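Local coordinates for protein soluble lytic murein transglycosylase (Pseudomonas aeruginosa, PDB 5OHU) that turns over cell-wall peptidoglycan as a lytic transglycosylase, probably cutting glycan strands both from their ends and internally, at residues A[103-106]-A[107-111]; A[130-133]-A[134-137]; A[632-635]-A[636-639]; A[593-596]-A[597-601]. One frame throughout, in Å; residues are numbered along the deposited sequence.

Overall arrangement
The four contacts fall into two local groups at opposite sides of the centre of this mostly helical chain. Interactions 1 and 2 lie in the N-terminal helices, centres about 12 Å apart, and meet where Ala107 CB packs 4.0 Å from Leu131 CD2; each has a phosphate ion nearby, probably from the crystallisation liquor. Interactions 3 and 4 lie near the C terminus, centres about 11 Å apart, and each includes one of the two neighbouring strands of a small antiparallel sheet. Arg637 O stands 2.9 Å from Phe595 N, a probable hydrogen bond. Interaction 4 belongs to the transglycosylase SLT domain. The nearest atoms of the two groups, in interactions 2 and 4, are about 40 Å apart.

Interaction 1 of 4, residues A[103-106]-A[107-111]; sequences LRLL and ADRGD
Arg109 folds back over Leu105 and Leu106 at the C-terminal end of helix 95-108. Its CG lies anti to the carbonyl carbon (chi1 -48°), which turns the chain back along the helix. Arg109 CB lies 3.7 Å from Leu105 O, Arg109 CG closes to 3.1 Å from that same oxygen, and CD and NE pass it at greater distance. The chain runs extended from CG to NE and brings one face of the guanidinium over Leu105 CB, which lies offset toward the rim; Arg109 NH2 is 4.1 Å from Leu105 CD1, and Arg109 NH1 is 3.8 Å from Leu106 CD2. Leu106 CD2 also touches Asp111 OD2 at 3.6 Å.

The backbone closes here with a Schellman motif. Gly110 takes a positive phi (72°), its N binds Ala107 O, and Asp111 N reaches Leu106 O at 2.9 Å in a weak, bent bond. Arg109 N is bonded to Leu105 O at 3.0 Å and more weakly to Leu106 O. Asp111 at once becomes the N-cap of the next helix, OD1 bonded to Thr114 and OD2 to Asn79. Arg104 lies alongside Asp108 but makes its salt bridge with Glu127 instead. The turn thus joins helix 95-108 to helix 112-118, with Leu103 and Ala107 facing helices 112-118 and 126-138, and Leu106 and Arg109 reaching Asn79 of helix 79-88.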
loop_
_atom_site.group_PDB
_atom_site.type_symbol
_atom_site.label_atom_id
_atom_site.label_comp_id
_atom_site.label_asym_id
_atom_site.label_seq_id
_atom_site.Cartn_x
_atom_site.Cartn_y
_atom_site.Cartn_z
ATOM N N LEU A 103 15.246 -3.066 -26.104
ATOM C CA LEU A 103 14.329 -4.082 -26.635
ATOM C C LEU A 103 13.353 -3.473 -27.636
ATOM O O LEU A 103 12.987 -4.115 -28.629
ATOM C CB LEU A 103 13.571 -4.785 -25.498
ATOM C CG LEU A 103 14.258 -5.914 -24.686
ATOM C CD1 LEU A 103 14.199 -7.244 -25.393
ATOM C CD2 LEU A 103 15.720 -5.610 -24.449
ATOM N N ARG A 104 12.935 -2.232 -27.395
ATOM C CA ARG A 104 12.131 -1.493 -28.367
ATOM C C ARG A 104 12.865 -1.364 -29.705
ATOM O O ARG A 104 12.326 -1.707 -30.769
ATOM C CB ARG A 104 11.804 -0.128 -27.765
ATOM C CG ARG A 104 10.727 0.673 -28.403
ATOM C CD ARG A 104 10.710 2.070 -27.769
ATOM N NE ARG A 104 9.954 2.144 -26.520
ATOM C CZ ARG A 104 10.292 2.910 -25.484
ATOM N NH1 ARG A 104 11.398 3.649 -25.528
ATOM N NH2 ARG A 104 9.531 2.939 -24.398
ATOM N N LEU A 105 14.117 -0.896 -29.669
ATOM C CA LEU A 105 14.931 -0.881 -30.882
ATOM C C LEU A 105 15.011 -2.265 -31.528
ATOM O O LEU A 105 14.823 -2.404 -32.745
ATOM C CB LEU A 105 16.330 -0.359 -30.570
ATOM C CG LEU A 105 16.414 1.132 -30.215
ATOM C CD1 LEU A 105 17.851 1.505 -29.889
ATOM C CD2 LEU A 105 15.871 2.016 -31.344
ATOM N N LEU A 106 15.303 -3.305 -30.737
ATOM C CA LEU A 106 15.499 -4.631 -31.327
ATOM C C LEU A 106 14.247 -5.093 -32.052
ATOM O O LEU A 106 14.323 -5.704 -33.130
ATOM C CB LEU A 106 15.873 -5.647 -30.249
ATOM C CG LEU A 106 17.185 -5.452 -29.509
ATOM C CD1 LEU A 106 17.259 -6.445 -28.381
ATOM C CD2 LEU A 106 18.374 -5.589 -30.502
ATOM N N ALA A 107 13.087 -4.837 -31.454
ATOM C CA ALA A 107 11.827 -5.218 -32.076
ATOM C C ALA A 107 11.569 -4.400 -33.335
ATOM O O ALA A 107 11.144 -4.948 -34.356
ATOM C CB ALA A 107 10.683 -5.046 -31.071
ATOM N N ASP A 108 11.828 -3.089 -33.285
ATOM C CA ASP A 108 11.621 -2.256 -34.465
ATOM C C ASP A 108 12.499 -2.701 -35.634
ATOM O O ASP A 108 12.131 -2.491 -36.790
ATOM C CB ASP A 108 11.863 -0.784 -34.127
ATOM C CG ASP A 108 10.876 -0.245 -33.073
ATOM O OD1 ASP A 108 9.830 -0.885 -32.823
ATOM O OD2 ASP A 108 11.142 0.833 -32.496
ATOM N N ARG A 109 13.635 -3.351 -35.365
ATOM C CA ARG A 109 14.515 -3.824 -36.425
ATOM C C ARG A 109 14.227 -5.248 -36.868
ATOM O O ARG A 109 14.926 -5.752 -37.754
ATOM C CB ARG A 109 15.985 -3.806 -35.988
ATOM C CG ARG A 109 16.506 -2.571 -35.338
ATOM C CD ARG A 109 17.944 -2.864 -34.916
ATOM N NE ARG A 109 18.522 -1.684 -34.282
ATOM C CZ ARG A 109 19.398 -1.699 -33.282
ATOM N NH1 ARG A 109 19.814 -2.859 -32.778
ATOM N NH2 ARG A 109 19.844 -0.539 -32.811
ATOM N N GLY A 110 13.285 -5.944 -36.246
ATOM C CA GLY A 110 13.178 -7.359 -36.530
ATOM C C GLY A 110 14.294 -8.213 -35.961
ATOM O O GLY A 110 14.415 -9.382 -36.349
ATOM N N ASP A 111 15.107 -7.674 -35.044
ATOM C CA ASP A 111 16.094 -8.470 -34.306
ATOM C C ASP A 111 15.399 -9.285 -33.207
ATOM O O ASP A 111 15.627 -9.110 -32.005
ATOM C CB ASP A 111 17.186 -7.570 -33.738
ATOM C CG ASP A 111 18.485 -8.321 -33.483
ATOM O OD1 ASP A 111 18.430 -9.569 -33.464
ATOM O OD2 ASP A 111 19.548 -7.677 -33.254
#

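Interaction 2 of 4, residues A[130-133]-A[134-137]. With PO4 (phosphate ion), chain F.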
loop_
_atom_site.group_PDB
_atom_site.type_symbol
_atom_site.label_atom_id
_atom_site.label_comp_id
_atom_site.label_asym_id
_atom_site.label_seq_id
_atom_site.Cartn_x
_atom_site.Cartn_y
_atom_site.Cartn_z
ATOM N N CYS A 130 3.578 -6.730 -24.949
ATOM C CA CYS A 130 2.881 -6.700 -26.234
ATOM C C CYS A 130 3.811 -7.028 -27.388
ATOM O O CYS A 130 3.438 -7.799 -28.283
ATOM C CB CYS A 130 2.213 -5.346 -26.417
ATOM S SG CYS A 130 0.725 -5.337 -25.366
ATOM N N LEU A 131 5.037 -6.483 -27.372
ATOM C CA LEU A 131 6.028 -6.883 -28.364
ATOM C C LEU A 131 6.288 -8.382 -28.289
ATOM O O LEU A 131 6.480 -9.036 -29.318
ATOM C CB LEU A 131 7.318 -6.090 -28.152
ATOM C CG LEU A 131 7.161 -4.596 -28.462
ATOM C CD1 LEU A 131 8.384 -3.810 -28.021
ATOM C CD2 LEU A 131 6.931 -4.430 -29.946
ATOM N N TYR A 132 6.279 -8.954 -27.079
ATOM C CA TYR A 132 6.505 -10.394 -26.963
ATOM C C TYR A 132 5.353 -11.184 -27.568
ATOM O O TYR A 132 5.575 -12.200 -28.241
ATOM C CB TYR A 132 6.716 -10.787 -25.503
ATOM C CG TYR A 132 7.060 -12.240 -25.310
ATOM C CD1 TYR A 132 8.219 -12.789 -25.878
ATOM C CD2 TYR A 132 6.224 -13.071 -24.556
ATOM C CE1 TYR A 132 8.539 -14.136 -25.695
ATOM C CE2 TYR A 132 6.529 -14.414 -24.353
ATOM C CZ TYR A 132 7.685 -14.940 -24.917
ATOM O OH TYR A 132 7.969 -16.270 -24.711
ATOM N N GLY A 133 4.115 -10.737 -27.337
ATOM C CA GLY A 133 2.987 -11.350 -28.024
ATOM C C GLY A 133 3.132 -11.310 -29.536
ATOM O O GLY A 133 2.845 -12.294 -30.223
ATOM N N GLN A 134 3.590 -10.176 -30.073
ATOM C CA GLN A 134 3.862 -10.097 -31.507
ATOM C C GLN A 134 4.888 -11.143 -31.921
ATOM O O GLN A 134 4.724 -11.824 -32.943
ATOM C CB GLN A 134 4.356 -8.695 -31.890
ATOM C CG GLN A 134 3.299 -7.587 -31.813
ATOM C CD GLN A 134 3.855 -6.195 -32.136
ATOM O OE1 GLN A 134 3.545 -5.218 -31.449
ATOM N NE2 GLN A 134 4.690 -6.104 -33.171
ATOM N N TYR A 135 5.952 -11.293 -31.136
ATOM C CA TYR A 135 6.933 -12.325 -31.446
ATOM C C TYR A 135 6.276 -13.702 -31.500
ATOM O O TYR A 135 6.562 -14.508 -32.395
ATOM C CB TYR A 135 8.057 -12.321 -30.412
ATOM C CG TYR A 135 8.926 -13.554 -30.501
ATOM C CD1 TYR A 135 10.017 -13.591 -31.368
ATOM C CD2 TYR A 135 8.644 -14.686 -29.754
ATOM C CE1 TYR A 135 10.797 -14.709 -31.473
ATOM C CE2 TYR A 135 9.432 -15.819 -29.845
ATOM C CZ TYR A 135 10.496 -15.822 -30.711
ATOM O OH TYR A 135 11.301 -16.924 -30.821
ATOM N N GLN A 136 5.432 -14.012 -30.514
ATOM C CA GLN A 136 4.777 -15.313 -30.512
ATOM C C GLN A 136 3.898 -15.487 -31.745
ATOM O O GLN A 136 3.911 -16.553 -32.367
ATOM C CB GLN A 136 3.967 -15.507 -29.230
ATOM C CG GLN A 136 4.819 -15.492 -27.982
ATOM C CD GLN A 136 4.016 -15.499 -26.703
ATOM O OE1 GLN A 136 4.275 -16.306 -25.812
ATOM N NE2 GLN A 136 3.036 -14.597 -26.597
ATOM N N LEU A 137 3.150 -14.446 -32.137
ATOM C CA LEU A 137 2.273 -14.597 -33.296
ATOM C C LEU A 137 3.076 -14.860 -34.564
ATOM O O LEU A 137 2.686 -15.694 -35.388
ATOM C CB LEU A 137 1.376 -13.370 -33.476
ATOM C CG LEU A 137 0.266 -13.227 -32.441
ATOM C CD1 LEU A 137 -0.725 -12.165 -32.881
ATOM C CD2 LEU A 137 -0.407 -14.552 -32.255
HETATM P P PO4 F . 10.649 -18.670 -26.635
HETATM O O1 PO4 F . 9.576 -17.611 -26.524
HETATM O O2 PO4 F . 11.427 -18.491 -27.918
HETATM O O3 PO4 F . 10.020 -20.046 -26.627
HETATM O O4 PO4 F . 11.570 -18.530 -25.447
#
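A phosphate ion sits at the end of Tyr132, with Tyr135 close by, on one turn of helix 126-138. Tyr132 OH donates to phosphate O1 at 2.8 Å, and this oxygen lies at the edge of the Tyr132 ring, near its plane. Tyr135 OH comes within 3.3 Å of phosphate O2, a near approach. The ion is probably from the crystallisation liquor, so the spot does not mark a known ligand. The two tyrosine side chains cross obliquely, with Tyr132 CE1 4.1 Å from Tyr135 CD2.

In the helical N-terminal part of this Slt70-like chain, helix 126-138 is tied to helix 161-172 by the Cys130-Cys163 disulfide. Tyr132 stacks with Tyr119 and Tyr135 with His139.

Gln136, one turn beyond Tyr132, packs against the same ring. Tyr132 CG is anti to the backbone N (chi1 -176°), which swings the ring toward Gln136; Gln136 CG then sits over its face in a CH-pi contact, 4.3 Å from the Tyr132 ring centroid and 15° off the normal. Gln136 OE1 reaches 3.3 Å from Tyr132 CE2, its amide plane 35° from the ring, while NE2 is bonded to Thr148. The backbone follows the regular i to i+4 pattern, as in Gln136 N to Tyr132 O at 2.9 Å. Gln136 NE2 lies 3.5 Å from Gly133 CA.

Interaction 3 of 4, residues A[632-635]-A[636-639]; sequences VDWH and ERYF
The side chains of Asp633 and Glu636 run alongside each other, their carboxylate planes 40° apart. The like charges approach to 3.9 Å (Asp633 OD2 to Glu636 OE2), a repulsion probably eased by a water bonded to Asp633 OD2 and Glu636 OE1 and by Arg569, salt-bridged to Glu636. Glu636 OE2 turns back to take Asp633 N at 2.7 Å in an almost straight bond (176°), reached from above the carboxylate plane.

Glu636 N returns the bond to Asp633 O at 2.8 Å, closing a type I beta-turn over Trp634 and His635 that leads into strand 638-639 of the two-stranded sheet. His635 CG takes the crowded position between backbone N and carbonyl carbon (chi1 72°), which brings one ring face against Glu636 CG, 3.8 Å from the His635 ring centroid; NE2 is held by Gly567 O.

On the other side, Trp634 and Arg637 run next to each other, Trp634 CE3 3.9 Å from Arg637 CD. Val632 CG2 covers one guanidinium face, and a water in the guanidinium plane links Arg637 NH1 to Val632 O. Arg637 NH2 pairs with Asp381.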
loop_
_atom_site.group_PDB
_atom_site.type_symbol
_atom_site.label_atom_id
_atom_site.label_comp_id
_atom_site.label_asym_id
_atom_site.label_seq_id
_atom_site.Cartn_x
_atom_site.Cartn_y
_atom_site.Cartn_z
ATOM N N VAL A 632 -3.898 1.484 26.376
ATOM C CA VAL A 632 -4.867 2.570 26.490
ATOM C C VAL A 632 -4.958 2.992 27.948
ATOM O O VAL A 632 -4.749 2.202 28.872
ATOM C CB VAL A 632 -6.283 2.211 25.990
ATOM C CG1 VAL A 632 -6.348 2.226 24.461
ATOM C CG2 VAL A 632 -6.715 0.882 26.580
ATOM N N ASP A 633 -5.306 4.248 28.140
ATOM C CA ASP A 633 -5.477 4.804 29.469
ATOM C C ASP A 633 -6.873 4.505 30.007
ATOM O O ASP A 633 -7.801 4.202 29.252
ATOM C CB ASP A 633 -5.207 6.308 29.433
ATOM C CG ASP A 633 -3.725 6.610 29.309
ATOM O OD1 ASP A 633 -2.928 5.988 30.054
ATOM O OD2 ASP A 633 -3.358 7.444 28.467
ATOM N N TRP A 634 -7.001 4.577 31.338
ATOM C CA TRP A 634 -8.292 4.344 31.990
ATOM C C TRP A 634 -9.398 5.129 31.321
ATOM O O TRP A 634 -10.475 4.589 31.049
ATOM C CB TRP A 634 -8.247 4.742 33.467
ATOM C CG TRP A 634 -7.270 4.008 34.267
ATOM C CD1 TRP A 634 -6.209 4.535 34.954
ATOM C CD2 TRP A 634 -7.254 2.601 34.511
ATOM N NE1 TRP A 634 -5.514 3.542 35.584
ATOM C CE2 TRP A 634 -6.136 2.342 35.340
ATOM C CE3 TRP A 634 -8.068 1.532 34.097
ATOM C CZ2 TRP A 634 -5.804 1.051 35.772
ATOM C CZ3 TRP A 634 -7.746 0.238 34.523
ATOM C CH2 TRP A 634 -6.615 0.011 35.359
ATOM N N HIS A 635 -9.157 6.406 31.036
ATOM C CA HIS A 635 -10.253 7.204 30.507
ATOM C C HIS A 635 -10.557 6.912 29.049
ATOM O O HIS A 635 -11.530 7.456 28.527
ATOM C CB HIS A 635 -9.977 8.695 30.670
ATOM C CG HIS A 635 -8.923 9.228 29.753
ATOM N ND1 HIS A 635 -7.572 9.133 30.031
ATOM C CD2 HIS A 635 -9.021 9.909 28.584
ATOM C CE1 HIS A 635 -6.883 9.722 29.066
ATOM N NE2 HIS A 635 -7.739 10.201 28.177
ATOM N N GLU A 636 -9.758 6.075 28.387
ATOM C CA GLU A 636 -9.948 5.745 26.979
ATOM C C GLU A 636 -10.670 4.419 26.752
ATOM O O GLU A 636 -11.067 4.138 25.618
ATOM C CB GLU A 636 -8.581 5.705 26.276
ATOM C CG GLU A 636 -7.819 7.020 26.320
ATOM C CD GLU A 636 -6.372 6.892 25.830
ATOM O OE1 GLU A 636 -5.815 7.920 25.373
ATOM O OE2 GLU A 636 -5.804 5.765 25.918
ATOM N N ARG A 637 -10.866 3.604 27.795
ATOM C CA ARG A 637 -11.326 2.235 27.581
ATOM C C ARG A 637 -12.771 2.161 27.077
ATOM O O ARG A 637 -13.142 1.166 26.446
ATOM C CB ARG A 637 -11.149 1.431 28.871
ATOM C CG ARG A 637 -9.736 1.546 29.423
ATOM C CD ARG A 637 -9.458 0.614 30.587
ATOM N NE ARG A 637 -9.452 -0.764 30.144
ATOM C CZ ARG A 637 -8.355 -1.494 29.944
ATOM N NH1 ARG A 637 -7.155 -0.983 30.163
ATOM N NH2 ARG A 637 -8.471 -2.743 29.522
ATOM N N TYR A 638 -13.599 3.171 27.366
ATOM C CA TYR A 638 -14.954 3.275 26.835
ATOM C C TYR A 638 -15.194 4.697 26.359
ATOM O O TYR A 638 -14.635 5.649 26.910
ATOM C CB TYR A 638 -16.055 2.977 27.862
ATOM C CG TYR A 638 -16.142 1.572 28.353
ATOM C CD1 TYR A 638 -16.757 0.602 27.590
ATOM C CD2 TYR A 638 -15.634 1.214 29.602
ATOM C CE1 TYR A 638 -16.838 -0.703 28.034
ATOM C CE2 TYR A 638 -15.720 -0.079 30.052
ATOM C CZ TYR A 638 -16.337 -1.035 29.258
ATOM O OH TYR A 638 -16.437 -2.341 29.679
ATOM N N PHE A 639 -16.054 4.830 25.353
ATOM C CA PHE A 639 -16.487 6.142 24.892
ATOM C C PHE A 639 -17.785 6.008 24.102
ATOM O O PHE A 639 -18.081 4.954 23.526
ATOM C CB PHE A 639 -15.410 6.851 24.057
ATOM C CG PHE A 639 -14.626 5.950 23.140
ATOM C CD1 PHE A 639 -15.087 5.661 21.869
ATOM C CD2 PHE A 639 -13.400 5.439 23.534
ATOM C CE1 PHE A 639 -14.356 4.866 21.019
ATOM C CE2 PHE A 639 -12.665 4.644 22.690
ATOM C CZ PHE A 639 -13.145 4.356 21.428
HETATM O O HOH W 1 -6.127 1.327 31.095
HETATM O O HOH W 2 -4.597 9.623 27.107
#

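Interaction 4 of 4, residues A[593-596]-A[597-601]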
loop_
_atom_site.group_PDB
_atom_site.type_symbol
_atom_site.label_atom_id
_atom_site.label_comp_id
_atom_site.label_asym_id
_atom_site.label_seq_id
_atom_site.Cartn_x
_atom_site.Cartn_y
_atom_site.Cartn_z
ATOM N N LEU A 593 -19.275 1.824 24.154
ATOM C CA LEU A 593 -18.556 0.954 23.236
ATOM C C LEU A 593 -17.130 0.761 23.745
ATOM O O LEU A 593 -16.457 1.723 24.111
ATOM C CB LEU A 593 -18.560 1.562 21.834
ATOM C CG LEU A 593 -17.992 0.686 20.713
ATOM C CD1 LEU A 593 -18.794 -0.592 20.640
ATOM C CD2 LEU A 593 -18.030 1.416 19.382
ATOM N N ALA A 594 -16.676 -0.475 23.810
ATOM C CA ALA A 594 -15.320 -0.726 24.269
ATOM C C ALA A 594 -14.319 -0.281 23.208
ATOM O O ALA A 594 -14.577 -0.370 22.008
ATOM C CB ALA A 594 -15.126 -2.212 24.598
ATOM N N PHE A 595 -13.161 0.192 23.668
ATOM C CA PHE A 595 -12.156 0.744 22.759
ATOM C C PHE A 595 -11.637 -0.295 21.754
ATOM O O PHE A 595 -11.345 0.047 20.603
ATOM C CB PHE A 595 -10.991 1.309 23.568
ATOM C CG PHE A 595 -10.050 0.252 24.052
ATOM C CD1 PHE A 595 -10.355 -0.501 25.172
ATOM C CD2 PHE A 595 -8.881 -0.021 23.361
ATOM C CE1 PHE A 595 -9.497 -1.492 25.617
ATOM C CE2 PHE A 595 -8.011 -1.021 23.788
ATOM C CZ PHE A 595 -8.316 -1.758 24.921
ATOM N N ASP A 596 -11.483 -1.557 22.164
ATOM C CA ASP A 596 -10.928 -2.527 21.223
ATOM C C ASP A 596 -11.946 -2.914 20.145
ATOM O O ASP A 596 -11.565 -3.122 18.985
ATOM C CB ASP A 596 -10.385 -3.758 21.969
ATOM C CG ASP A 596 -11.424 -4.429 22.850
ATOM O OD1 ASP A 596 -12.542 -3.897 22.988
ATOM O OD2 ASP A 596 -11.118 -5.501 23.418
ATOM N N VAL A 597 -13.238 -2.971 20.489
ATOM C CA VAL A 597 -14.265 -3.161 19.470
ATOM C C VAL A 597 -14.281 -1.983 18.496
ATOM O O VAL A 597 -14.359 -2.162 17.273
ATOM C CB VAL A 597 -15.648 -3.366 20.123
ATOM C CG1 VAL A 597 -16.758 -3.369 19.033
ATOM C CG2 VAL A 597 -15.697 -4.657 20.922
ATOM N N TRP A 598 -14.233 -0.759 19.024
ATOM C CA TRP A 598 -14.279 0.412 18.147
ATOM C C TRP A 598 -13.124 0.403 17.160
ATOM O O TRP A 598 -13.323 0.636 15.963
ATOM C CB TRP A 598 -14.258 1.711 18.952
ATOM C CG TRP A 598 -14.489 2.902 18.041
ATOM C CD1 TRP A 598 -15.700 3.367 17.591
ATOM C CD2 TRP A 598 -13.490 3.750 17.443
ATOM N NE1 TRP A 598 -15.512 4.457 16.762
ATOM C CE2 TRP A 598 -14.168 4.715 16.667
ATOM C CE3 TRP A 598 -12.095 3.805 17.515
ATOM C CZ2 TRP A 598 -13.498 5.706 15.961
ATOM C CZ3 TRP A 598 -11.429 4.794 16.807
ATOM C CH2 TRP A 598 -12.133 5.726 16.037
ATOM N N ILE A 599 -11.909 0.122 17.641
ATOM C CA ILE A 599 -10.752 0.083 16.752
ATOM C C ILE A 599 -10.931 -1.003 15.710
ATOM O O ILE A 599 -10.695 -0.787 14.515
ATOM C CB ILE A 599 -9.452 -0.133 17.550
ATOM C CG1 ILE A 599 -9.058 1.148 18.287
ATOM C CG2 ILE A 599 -8.322 -0.473 16.592
ATOM C CD1 ILE A 599 -8.295 0.867 19.572
ATOM N N GLU A 600 -11.349 -2.190 16.154
ATOM C CA GLU A 600 -11.473 -3.322 15.249
ATOM C C GLU A 600 -12.492 -3.056 14.149
ATOM O O GLU A 600 -12.368 -3.602 13.045
ATOM C CB GLU A 600 -11.882 -4.577 16.017
ATOM C CG GLU A 600 -11.651 -5.835 15.216
ATOM C CD GLU A 600 -10.216 -5.935 14.744
ATOM O OE1 GLU A 600 -9.306 -5.863 15.629
ATOM O OE2 GLU A 600 -10.004 -6.020 13.501
ATOM N N THR A 601 -13.505 -2.228 14.425
ATOM C CA THR A 601 -14.589 -2.008 13.476
ATOM C C THR A 601 -14.464 -0.673 12.764
ATOM O O THR A 601 -15.437 -0.205 12.169
ATOM C CB THR A 601 -15.959 -2.119 14.155
ATOM O OG1 THR A 601 -16.084 -1.120 15.177
ATOM C CG2 THR A 601 -16.153 -3.516 14.790
HETATM O O HOH W 3 -8.915 -3.610 17.516
#
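Leu593 packs hard against Trp598: Leu593 CD2 meets the indole edge in plane, 3.5 Å from Trp598 CD1, while Leu593 CD1 touches Val597 CG1 at 3.8 Å. Leu593 CG anti to the backbone N (chi1 -173°) carries both methyls across the first turn of helix 595-600. Ile599 CD1 lies at the edge of the Phe595 ring, 3.9 Å from Phe595 CD2; Asp596 CB covers the centre of one face of that ring.

The apolar contact is loosest where Ala594 CB and Val597 CG2 stand 4.5 Å apart. Water enters elsewhere, bridging Asp596 O and Glu600 OE1. The acidic ends are buried and well bonded: Asp596 OD2 goes to Tyr345 and Arg382, Glu600 OE1 to Tyr375 and Trp346, and Glu600 OE2 to Arg315. Asp596 OD1 makes a weak, bent bond to Val597 N at 2.8 Å. Val597 O is gripped by Thr601 N and by Thr601 OG1 (2.9 Å) from opposite faces of its plane.

Trp598 lies against helix 569-578, with NE1 bonded to Trp586 O and its ring edge-to-face with Phe639; Ile599 faces helix 605-624 and Phe595 helix 374-383. Strand 593-594, pairing antiparallel with strand 638-639, leads directly into the short helix wedged among these three.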